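Local coordinates for antigen 43 (Escherichia coli, PDB 4KH3), which mediates bacterial clumping by self-association as an autotransporter protein, and is probably involved in biofilm formation, at residues A[289-294]-A[308-313]; A[266-271]-A[283-288]; A[329-334]-A[345-350]; A[300-305]-A[319-324]. All coordinates share one frame; numbering follows the deposited sequence.

Contact 1: A[289-294]-A[308-313]; sequences KADNVV and TATNTR
The carboxylate of D291 and the amide of N311 lie side by side with their planes 46° apart, on the outside of two stacked turns of a parallel beta-helix. D291 OD1 takes two donors: N311 ND2 arrives at 3.0 Å on the syn lone pair, close to the plane of its own amide, while the hydroxyl OG1 of T310 comes in at 2.8 Å from above the carboxylate plane, 51° out of it. CG of D291 stands anti to the backbone N (chi1 -178°), which carries the acid across to the next rung. The other end of the N311 amide, OD1, is held by T330. K289 then bends at chi2 and chi4 to bring NZ to T310 OG1 at 3.2 Å, so this hydroxyl gives its proton to the acid and accepts one from the lysine. N292 and N311 both have positive phi and turn the chain at the same corner of successive rungs. Beneath, the backbones pair in parallel register, A290 N to T308 O at 2.8 Å and N292 N to T310 O at 3.0 Å. On the inward face the methyls A290 CB and A309 CB touch at 3.8 Å.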
loop_
_atom_site.group_PDB
_atom_site.type_symbol
_atom_site.label_atom_id
_atom_site.label_comp_id
_atom_site.label_asym_id
_atom_site.label_seq_id
_atom_site.Cartn_x
_atom_site.Cartn_y
_atom_site.Cartn_z
ATOM N N LYS A 289 3.324 -16.092 15.042
ATOM C CA LYS A 289 4.578 -16.723 14.625
ATOM C C LYS A 289 4.747 -16.775 13.099
ATOM O O LYS A 289 3.868 -17.250 12.377
ATOM C CB LYS A 289 4.671 -18.123 15.229
ATOM C CG LYS A 289 5.724 -19.014 14.610
ATOM C CD LYS A 289 7.112 -18.710 15.111
ATOM C CE LYS A 289 7.979 -19.969 15.057
ATOM N NZ LYS A 289 8.112 -20.504 13.675
ATOM N N ALA A 290 5.883 -16.282 12.620
ATOM C CA ALA A 290 6.207 -16.305 11.191
ATOM C C ALA A 290 7.284 -17.340 10.866
ATOM O O ALA A 290 8.216 -17.544 11.644
ATOM C CB ALA A 290 6.651 -14.909 10.717
ATOM N N ASP A 291 7.158 -17.995 9.720
ATOM C CA ASP A 291 8.196 -18.914 9.265
ATOM C C ASP A 291 8.330 -18.901 7.738
ATOM O O ASP A 291 7.331 -19.012 7.021
ATOM C CB ASP A 291 7.925 -20.339 9.769
ATOM C CG ASP A 291 9.014 -21.326 9.356
ATOM O OD1 ASP A 291 10.201 -20.941 9.309
ATOM O OD2 ASP A 291 8.685 -22.492 9.070
ATOM N N ASN A 292 9.571 -18.766 7.266
ATOM C CA ASN A 292 9.920 -18.799 5.841
ATOM C C ASN A 292 9.340 -17.641 5.028
ATOM O O ASN A 292 9.095 -17.759 3.827
ATOM C CB ASN A 292 9.575 -20.151 5.199
ATOM C CG ASN A 292 10.239 -20.341 3.838
ATOM O OD1 ASN A 292 11.336 -19.827 3.590
ATOM N ND2 ASN A 292 9.566 -21.062 2.946
ATOM N N VAL A 293 9.125 -16.513 5.688
ATOM C CA VAL A 293 8.689 -15.323 4.992
ATOM C C VAL A 293 9.826 -14.825 4.085
ATOM O O VAL A 293 10.978 -14.722 4.503
ATOM C CB VAL A 293 8.204 -14.239 5.978
ATOM C CG1 VAL A 293 8.047 -12.913 5.277
ATOM C CG2 VAL A 293 6.878 -14.671 6.623
ATOM N N VAL A 294 9.504 -14.570 2.820
ATOM C CA VAL A 294 10.478 -14.005 1.897
ATOM C C VAL A 294 10.058 -12.576 1.602
ATOM O O VAL A 294 8.900 -12.317 1.248
ATOM C CB VAL A 294 10.572 -14.829 0.595
ATOM C CG1 VAL A 294 11.303 -14.042 -0.514
ATOM C CG2 VAL A 294 11.259 -16.158 0.866
ATOM N N THR A 308 7.536 -13.885 17.064
ATOM C CA THR A 308 8.716 -14.549 16.533
ATOM C C THR A 308 8.633 -14.776 15.026
ATOM O O THR A 308 7.568 -15.083 14.493
ATOM C CB THR A 308 8.931 -15.916 17.234
ATOM O OG1 THR A 308 8.904 -15.731 18.656
ATOM C CG2 THR A 308 10.269 -16.528 16.840
ATOM N N ALA A 309 9.768 -14.631 14.349
ATOM C CA ALA A 309 9.893 -15.024 12.952
ATOM C C ALA A 309 11.135 -15.897 12.782
ATOM O O ALA A 309 12.217 -15.563 13.275
ATOM C CB ALA A 309 9.985 -13.790 12.060
ATOM N N THR A 310 10.981 -17.013 12.079
ATOM C CA THR A 310 12.112 -17.880 11.784
ATOM C C THR A 310 12.311 -18.000 10.271
ATOM O O THR A 310 11.355 -17.926 9.506
ATOM C CB THR A 310 11.880 -19.271 12.376
ATOM O OG1 THR A 310 10.651 -19.803 11.861
ATOM C CG2 THR A 310 11.767 -19.177 13.888
ATOM N N ASN A 311 13.557 -18.172 9.843
ATOM C CA ASN A 311 13.865 -18.370 8.427
ATOM C C ASN A 311 13.366 -17.239 7.519
ATOM O O ASN A 311 12.820 -17.492 6.442
ATOM C CB ASN A 311 13.299 -19.707 7.939
ATOM C CG ASN A 311 13.916 -20.892 8.638
ATOM O OD1 ASN A 311 15.136 -20.983 8.769
ATOM N ND2 ASN A 311 13.071 -21.811 9.102
ATOM N N THR A 312 13.533 -15.997 7.952
ATOM C CA THR A 312 13.112 -14.875 7.131
ATOM C C THR A 312 14.208 -14.533 6.135
ATOM O O THR A 312 15.355 -14.302 6.518
ATOM C CB THR A 312 12.804 -13.630 7.971
ATOM O OG1 THR A 312 11.801 -13.945 8.944
ATOM C CG2 THR A 312 12.301 -12.514 7.081
ATOM N N ARG A 313 13.853 -14.520 4.855
ATOM C CA ARG A 313 14.780 -14.097 3.810
ATOM C C ARG A 313 14.519 -12.616 3.469
ATOM O O ARG A 313 13.406 -12.231 3.119
ATOM C CB ARG A 313 14.642 -15.010 2.590
ATOM C CG ARG A 313 15.473 -14.608 1.398
ATOM C CD ARG A 313 16.940 -14.870 1.621
ATOM N NE ARG A 313 17.730 -14.320 0.528
ATOM C CZ ARG A 313 19.049 -14.165 0.556
ATOM N NH1 ARG A 313 19.739 -14.520 1.635
ATOM N NH2 ARG A 313 19.675 -13.642 -0.497
HETATM O O HOH W 1 13.118 -18.029 3.672
HETATM O O HOH W 2 9.819 -15.779 8.672
#

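Contact 2: A[266-271]-A[283-288]; sequences LVTSTA and FSVVAG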
loop_
_atom_site.group_PDB
_atom_site.type_symbol
_atom_site.label_atom_id
_atom_site.label_comp_id
_atom_site.label_asym_id
_atom_site.label_seq_id
_atom_site.Cartn_x
_atom_site.Cartn_y
_atom_site.Cartn_z
ATOM N N LEU A 266 5.257 -8.987 -0.089
ATOM C CA LEU A 266 4.319 -9.256 1.005
ATOM C C LEU A 266 4.585 -8.279 2.133
ATOM O O LEU A 266 5.705 -8.172 2.636
ATOM C CB LEU A 266 4.445 -10.697 1.513
ATOM C CG LEU A 266 3.655 -11.110 2.762
ATOM C CD1 LEU A 266 2.159 -11.147 2.491
ATOM C CD2 LEU A 266 4.138 -12.459 3.294
ATOM N N VAL A 267 3.553 -7.541 2.510
ATOM C CA VAL A 267 3.657 -6.578 3.594
ATOM C C VAL A 267 2.702 -6.996 4.701
ATOM O O VAL A 267 1.487 -7.058 4.500
ATOM C CB VAL A 267 3.317 -5.177 3.096
ATOM C CG1 VAL A 267 3.272 -4.196 4.251
ATOM C CG2 VAL A 267 4.339 -4.746 2.067
ATOM N N THR A 268 3.250 -7.323 5.863
ATOM C CA THR A 268 2.410 -7.795 6.952
ATOM C C THR A 268 3.148 -7.754 8.295
ATOM O O THR A 268 4.239 -7.190 8.406
ATOM C CB THR A 268 1.868 -9.212 6.651
ATOM O OG1 THR A 268 0.805 -9.532 7.550
ATOM C CG2 THR A 268 2.971 -10.261 6.744
ATOM N N SER A 269 2.541 -8.338 9.320
ATOM C CA SER A 269 3.169 -8.382 10.628
ATOM C C SER A 269 2.716 -9.637 11.341
ATOM O O SER A 269 1.923 -10.423 10.807
ATOM C CB SER A 269 2.783 -7.152 11.448
ATOM O OG SER A 269 1.423 -7.241 11.836
ATOM N N THR A 270 3.199 -9.814 12.563
ATOM C CA THR A 270 2.930 -11.037 13.303
ATOM C C THR A 270 1.522 -11.012 13.871
ATOM O O THR A 270 1.045 -12.001 14.409
ATOM C CB THR A 270 3.987 -11.265 14.399
ATOM O OG1 THR A 270 4.227 -10.035 15.082
ATOM C CG2 THR A 270 5.300 -11.713 13.784
ATOM N N ALA A 271 0.847 -9.876 13.732
ATOM C CA ALA A 271 -0.545 -9.752 14.166
ATOM C C ALA A 271 -1.538 -10.126 13.055
ATOM O O ALA A 271 -2.749 -10.036 13.242
ATOM C CB ALA A 271 -0.824 -8.332 14.680
ATOM N N PHE A 283 5.274 -21.164 3.705
ATOM C CA PHE A 283 5.562 -20.124 4.674
ATOM C C PHE A 283 4.266 -19.813 5.377
ATOM O O PHE A 283 3.189 -20.096 4.854
ATOM C CB PHE A 283 6.122 -18.857 4.006
ATOM C CG PHE A 283 5.078 -18.004 3.323
ATOM C CD1 PHE A 283 4.410 -17.000 4.017
ATOM C CD2 PHE A 283 4.779 -18.195 1.982
ATOM C CE1 PHE A 283 3.456 -16.224 3.394
ATOM C CE2 PHE A 283 3.829 -17.413 1.351
ATOM C CZ PHE A 283 3.168 -16.425 2.057
ATOM N N SER A 284 4.371 -19.218 6.556
ATOM C CA SER A 284 3.195 -18.914 7.347
ATOM C C SER A 284 3.449 -17.787 8.327
ATOM O O SER A 284 4.562 -17.585 8.794
ATOM C CB SER A 284 2.743 -20.147 8.110
ATOM O OG SER A 284 3.819 -20.651 8.876
ATOM N N VAL A 285 2.399 -17.025 8.583
ATOM C CA VAL A 285 2.345 -16.098 9.689
ATOM C C VAL A 285 1.052 -16.493 10.371
ATOM O O VAL A 285 -0.044 -16.208 9.873
ATOM C CB VAL A 285 2.268 -14.636 9.232
ATOM C CG1 VAL A 285 2.369 -13.715 10.425
ATOM C CG2 VAL A 285 3.380 -14.322 8.233
ATOM N N VAL A 286 1.193 -17.201 11.488
ATOM C CA VAL A 286 0.059 -17.769 12.197
ATOM C C VAL A 286 0.221 -17.594 13.711
ATOM O O VAL A 286 1.262 -17.944 14.277
ATOM C CB VAL A 286 -0.079 -19.272 11.868
ATOM C CG1 VAL A 286 -1.036 -19.947 12.819
ATOM C CG2 VAL A 286 -0.547 -19.453 10.453
ATOM N N ALA A 287 -0.812 -17.040 14.349
ATOM C CA ALA A 287 -0.889 -16.936 15.810
ATOM C C ALA A 287 0.381 -16.352 16.408
ATOM O O ALA A 287 0.937 -16.895 17.364
ATOM C CB ALA A 287 -1.209 -18.315 16.444
ATOM N N GLY A 288 0.852 -15.262 15.814
ATOM C CA GLY A 288 1.990 -14.536 16.339
ATOM C C GLY A 288 3.331 -15.084 15.909
ATOM O O GLY A 288 4.367 -14.601 16.356
HETATM O O HOH W 3 -0.665 -13.823 13.849
#
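A beta-hairpin departs here from the regular coiling of the beta-helix, and its second strand, 281-286, folds against the turn that holds strand 265-269. The axes of the two short strand segments come within 9.2 Å at an angle of 34°, and the segments share no direct hydrogen bond; side chains and one water fill the join. L266 and F283 reach for each other from opposite directions, with L266 CD2 3.8 Å from F283 CE1 and meeting the ring obliquely. Further along, V285 pushes a methyl at the backbone of the other segment: CG1, anti to its own N at chi1 -174°, lies 3.3 Å from S269 O and 4.0 Å from T270 CA. S269 OG accepts from A271 N in an ST turn, which bends the chain just there. T270 O is approached by G288 CA at 3.3 Å, a CH...O contact, and also receives a proton from a water at 2.6 Å; that water accepts in turn from G288 N. T270 OG1 looks elsewhere, bonded to L304 N. Strand 265-269 is flanked by strands 246-249 and 300-303, while strand 281-286 runs antiparallel between 273-278 and 289-291, with F283 resting on V274.

Contact 3: A[329-334]-A[345-350]; sequences TTVSMG and AAVSGT
V331 O is held by two donors and pressed by a third group. T350 N bonds to it at 2.9 Å, and a water donates to it at 3.2 Å. G349 CA lies only 3.1 Å away, a closeness that goes with the absence of a side chain on the face where V331 points. The same water also meets T350 OG1, so the threonine hydroxyl and the carbonyl share it. Before and after this bond along the ladder, V331 N bonds to S348 O at 2.9 Å and M333 N to T350 O at 3.1 Å. CG1 of V331 stands anti to the backbone N (chi1 176°), which puts CG2 4.2 Å from V347 CG1, the apolar touch across the pair, and V347 in turn packs on F357 and I359. S332 OG is held from the previous rung by R313 NH1. The chain turns a corner at T330, and the short strands 331-333 and 346-350 diverge by 44°. Beyond 346-350 the chain leaves the regular coil, with strand 356-360 running antiparallel to it; up to that point 346-350 stacks in parallel on 331-333, as in the rungs of a parallel beta-helix.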
loop_
_atom_site.group_PDB
_atom_site.type_symbol
_atom_site.label_atom_id
_atom_site.label_comp_id
_atom_site.label_asym_id
_atom_site.label_seq_id
_atom_site.Cartn_x
_atom_site.Cartn_y
_atom_site.Cartn_z
ATOM N N THR A 329 14.915 -15.383 14.230
ATOM C CA THR A 329 16.103 -16.230 14.050
ATOM C C THR A 329 16.259 -16.787 12.637
ATOM O O THR A 329 15.316 -16.777 11.842
ATOM C CB THR A 329 16.153 -17.371 15.069
ATOM O OG1 THR A 329 14.940 -18.128 14.990
ATOM C CG2 THR A 329 16.292 -16.799 16.473
ATOM N N THR A 330 17.455 -17.289 12.356
ATOM C CA THR A 330 17.901 -17.592 10.998
ATOM C C THR A 330 17.446 -16.549 9.977
ATOM O O THR A 330 16.965 -16.888 8.899
ATOM C CB THR A 330 17.506 -19.007 10.543
ATOM O OG1 THR A 330 16.082 -19.173 10.630
ATOM C CG2 THR A 330 18.204 -20.051 11.423
ATOM N N VAL A 331 17.580 -15.277 10.339
ATOM C CA VAL A 331 17.396 -14.203 9.386
ATOM C C VAL A 331 18.458 -14.330 8.300
ATOM O O VAL A 331 19.638 -14.503 8.580
ATOM C CB VAL A 331 17.523 -12.833 10.061
ATOM C CG1 VAL A 331 17.415 -11.702 9.012
ATOM C CG2 VAL A 331 16.466 -12.692 11.145
ATOM N N SER A 332 18.039 -14.271 7.050
ATOM C CA SER A 332 18.992 -14.399 5.961
ATOM C C SER A 332 19.008 -13.100 5.168
ATOM O O SER A 332 18.151 -12.877 4.319
ATOM C CB SER A 332 18.622 -15.589 5.080
ATOM O OG SER A 332 19.637 -15.846 4.140
ATOM N N MET A 333 19.953 -12.222 5.495
ATOM C CA MET A 333 20.076 -10.940 4.819
ATOM C C MET A 333 20.713 -11.121 3.453
ATOM O O MET A 333 21.768 -11.744 3.335
ATOM C CB MET A 333 20.928 -9.983 5.638
ATOM C CG MET A 333 20.395 -9.750 7.014
ATOM S SD MET A 333 18.730 -9.073 6.948
ATOM C CE MET A 333 19.032 -7.529 6.081
ATOM N N GLY A 334 20.060 -10.580 2.429
ATOM C CA GLY A 334 20.602 -10.575 1.082
ATOM C C GLY A 334 20.929 -9.166 0.614
ATOM O O GLY A 334 20.569 -8.174 1.269
ATOM N N ALA A 345 15.713 -6.341 21.128
ATOM C CA ALA A 345 15.179 -7.412 20.311
ATOM C C ALA A 345 16.084 -8.633 20.386
ATOM O O ALA A 345 17.208 -8.553 20.862
ATOM C CB ALA A 345 15.017 -6.952 18.875
ATOM N N ALA A 346 15.572 -9.770 19.931
ATOM C CA ALA A 346 16.360 -10.988 19.847
ATOM C C ALA A 346 16.436 -11.362 18.382
ATOM O O ALA A 346 15.407 -11.579 17.738
ATOM C CB ALA A 346 15.714 -12.102 20.646
ATOM N N VAL A 347 17.654 -11.397 17.850
ATOM C CA VAL A 347 17.882 -11.625 16.433
ATOM C C VAL A 347 19.106 -12.515 16.226
ATOM O O VAL A 347 20.118 -12.347 16.888
ATOM C CB VAL A 347 18.097 -10.287 15.669
ATOM C CG1 VAL A 347 18.341 -10.542 14.193
ATOM C CG2 VAL A 347 16.904 -9.363 15.843
ATOM N N SER A 348 19.005 -13.470 15.316
ATOM C CA SER A 348 20.167 -14.239 14.898
ATOM C C SER A 348 20.031 -14.486 13.405
ATOM O O SER A 348 18.931 -14.738 12.903
ATOM C CB SER A 348 20.271 -15.569 15.661
ATOM O OG SER A 348 20.046 -16.688 14.808
ATOM N N GLY A 349 21.145 -14.413 12.690
ATOM C CA GLY A 349 21.113 -14.648 11.264
ATOM C C GLY A 349 22.457 -14.449 10.617
ATOM O O GLY A 349 23.480 -14.395 11.294
ATOM N N THR A 350 22.456 -14.333 9.294
ATOM C CA THR A 350 23.694 -14.145 8.556
ATOM C C THR A 350 23.600 -12.965 7.571
ATOM O O THR A 350 22.626 -12.838 6.830
ATOM C CB THR A 350 24.109 -15.457 7.830
ATOM O OG1 THR A 350 23.012 -15.943 7.056
ATOM C CG2 THR A 350 24.484 -16.534 8.834
HETATM O O HOH W 4 20.782 -17.495 8.796
HETATM O O HOH W 5 22.499 -14.683 4.021
#

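Contact 4: A[300-305]-A[319-324]; sequences RLDVLS and TLDIRN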
loop_
_atom_site.group_PDB
_atom_site.type_symbol
_atom_site.label_atom_id
_atom_site.label_comp_id
_atom_site.label_asym_id
_atom_site.label_seq_id
_atom_site.Cartn_x
_atom_site.Cartn_y
_atom_site.Cartn_z
ATOM N N ARG A 300 7.661 -6.448 3.403
ATOM C CA ARG A 300 8.018 -6.019 4.746
ATOM C C ARG A 300 7.292 -6.840 5.799
ATOM O O ARG A 300 6.097 -7.110 5.665
ATOM C CB ARG A 300 7.704 -4.542 4.937
ATOM C CG ARG A 300 8.090 -4.004 6.316
ATOM C CD ARG A 300 7.756 -2.517 6.436
ATOM N NE ARG A 300 7.978 -2.020 7.784
ATOM C CZ ARG A 300 8.650 -0.909 8.067
ATOM N NH1 ARG A 300 9.149 -0.169 7.086
ATOM N NH2 ARG A 300 8.817 -0.538 9.331
ATOM N N LEU A 301 8.028 -7.251 6.828
ATOM C CA LEU A 301 7.464 -7.991 7.955
ATOM C C LEU A 301 7.816 -7.282 9.248
ATOM O O LEU A 301 8.990 -7.069 9.542
ATOM C CB LEU A 301 8.010 -9.421 8.006
ATOM C CG LEU A 301 7.564 -10.241 9.229
ATOM C CD1 LEU A 301 6.058 -10.474 9.231
ATOM C CD2 LEU A 301 8.299 -11.569 9.279
ATOM N N ASP A 302 6.802 -6.889 10.005
ATOM C CA ASP A 302 7.026 -6.306 11.317
ATOM C C ASP A 302 6.855 -7.405 12.352
ATOM O O ASP A 302 5.794 -8.020 12.439
ATOM C CB ASP A 302 6.032 -5.180 11.606
ATOM C CG ASP A 302 6.191 -3.995 10.666
ATOM O OD1 ASP A 302 7.246 -3.868 10.021
ATOM O OD2 ASP A 302 5.256 -3.181 10.577
ATOM N N VAL A 303 7.908 -7.668 13.117
ATOM C CA VAL A 303 7.812 -8.622 14.212
ATOM C C VAL A 303 7.553 -7.851 15.500
ATOM O O VAL A 303 8.419 -7.148 16.017
ATOM C CB VAL A 303 9.055 -9.533 14.302
ATOM C CG1 VAL A 303 8.931 -10.507 15.457
ATOM C CG2 VAL A 303 9.219 -10.294 12.998
ATOM N N LEU A 304 6.329 -7.958 15.986
ATOM C CA LEU A 304 5.900 -7.191 17.141
ATOM C C LEU A 304 6.391 -7.793 18.452
ATOM O O LEU A 304 6.848 -8.937 18.509
ATOM C CB LEU A 304 4.380 -7.078 17.153
ATOM C CG LEU A 304 3.754 -6.585 15.843
ATOM C CD1 LEU A 304 2.258 -6.427 16.006
ATOM C CD2 LEU A 304 4.387 -5.277 15.399
ATOM N N SER A 305 6.291 -6.999 19.505
ATOM C CA SER A 305 6.722 -7.408 20.828
ATOM C C SER A 305 6.043 -8.709 21.253
ATOM O O SER A 305 4.812 -8.816 21.231
ATOM C CB SER A 305 6.409 -6.300 21.835
ATOM O OG SER A 305 6.807 -6.697 23.134
ATOM N N THR A 319 12.179 -5.454 3.674
ATOM C CA THR A 319 12.415 -4.872 4.989
ATOM C C THR A 319 11.945 -5.789 6.115
ATOM O O THR A 319 10.796 -6.239 6.127
ATOM C CB THR A 319 11.719 -3.515 5.147
ATOM O OG1 THR A 319 12.285 -2.587 4.223
ATOM C CG2 THR A 319 11.919 -2.981 6.548
ATOM N N LEU A 320 12.847 -6.074 7.049
ATOM C CA LEU A 320 12.484 -6.791 8.266
ATOM C C LEU A 320 12.633 -5.860 9.458
ATOM O O LEU A 320 13.711 -5.326 9.704
ATOM C CB LEU A 320 13.344 -8.038 8.449
ATOM C CG LEU A 320 13.086 -8.828 9.731
ATOM C CD1 LEU A 320 11.628 -9.262 9.806
ATOM C CD2 LEU A 320 14.018 -10.028 9.803
ATOM N N ASP A 321 11.540 -5.660 10.179
ATOM C CA ASP A 321 11.508 -4.738 11.304
ATOM C C ASP A 321 11.200 -5.494 12.593
ATOM O O ASP A 321 10.064 -5.916 12.818
ATOM C CB ASP A 321 10.463 -3.640 11.048
ATOM C CG ASP A 321 10.279 -2.703 12.240
ATOM O OD1 ASP A 321 11.093 -2.745 13.190
ATOM O OD2 ASP A 321 9.319 -1.905 12.221
ATOM N N ILE A 322 12.211 -5.667 13.439
ATOM C CA ILE A 322 12.009 -6.356 14.709
ATOM C C ILE A 322 11.872 -5.367 15.842
ATOM O O ILE A 322 12.824 -4.677 16.196
ATOM C CB ILE A 322 13.130 -7.349 15.045
ATOM C CG1 ILE A 322 13.368 -8.302 13.877
ATOM C CG2 ILE A 322 12.756 -8.141 16.295
ATOM C CD1 ILE A 322 14.590 -7.963 13.076
ATOM N N ARG A 323 10.666 -5.287 16.389
ATOM C CA ARG A 323 10.380 -4.369 17.478
ATOM C C ARG A 323 11.059 -4.817 18.754
ATOM O O ARG A 323 11.558 -5.948 18.859
ATOM C CB ARG A 323 8.878 -4.286 17.728
ATOM C CG ARG A 323 8.087 -3.792 16.536
ATOM C CD ARG A 323 8.430 -2.358 16.209
ATOM N NE ARG A 323 8.043 -2.024 14.843
ATOM C CZ ARG A 323 6.794 -1.783 14.449
ATOM N NH1 ARG A 323 5.785 -1.838 15.314
ATOM N NH2 ARG A 323 6.554 -1.492 13.178
ATOM N N ASN A 324 11.078 -3.912 19.722
ATOM C CA ASN A 324 11.511 -4.241 21.059
ATOM C C ASN A 324 10.673 -5.405 21.555
ATOM O O ASN A 324 9.446 -5.352 21.509
ATOM C CB ASN A 324 11.299 -3.037 21.970
ATOM C CG ASN A 324 12.353 -2.935 23.049
ATOM O OD1 ASN A 324 12.826 -3.947 23.572
ATOM N ND2 ASN A 324 12.739 -1.706 23.381
#
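L320 fits its CD1 methyl into a notch on the neighbouring rung of the parallel beta-helix, 3.4 Å from L301 O, 4.0 Å from L301 CB and 4.1 Å from V303 CG2. L301 and L320 lie side by side and point the same way into the core; I322 CG2 sits beside V303 CB. On the opposite face R300, D302 and D321, joined by R323 from the loop beyond, form a salt-bridge network. R300, extended from CG to NE, runs alongside T319, whose CG2 lies 3.8 Å above one face of the guanidinium. NE of R300 meets D302 OD1 on its syn lone pair, almost in the guanidinium plane, and NH2 makes a weak bond to D321 OD2. R323 bends back at chi2 (-66°), which sets its guanidinium over D302 CB and next to the bump of L304 CD2. Its NH2 pairs with D302 OD2 at 3.4 Å in a salt bridge. The two acids thus sit between the two arginines, which probably offsets the nearness of the carboxylates to each other. R323 also grips D321 side-on, NE at 2.9 Å and NH2 at 3.0 Å, both from the same face of the carboxylate and both on the single atom OD2.

How the contacts relate
Contacts 1, 3 and 4 join neighbouring rungs of the beta-helix, contact 2 a rung and the hairpin that interrupts the coil. Centre to centre, contact 1 lies about 8 Å from contact 2, joined by D291 N to S284 O at 2.8 Å, and about 10 Å from contact 3, through T312 O to S332 N at 2.7 Å. Contacts 1 and 4 are two walls of the same turns: A309 CB meets V303 CG2 at 3.7 Å. Strand 300-303 pairs with 265-269 of contact 2, and V331 of contact 3 packs on L320. Contacts 2 and 3 do not touch. A malonate ion, probably from the crystallisation liquor, sits beside D291 and bonds S284 OG.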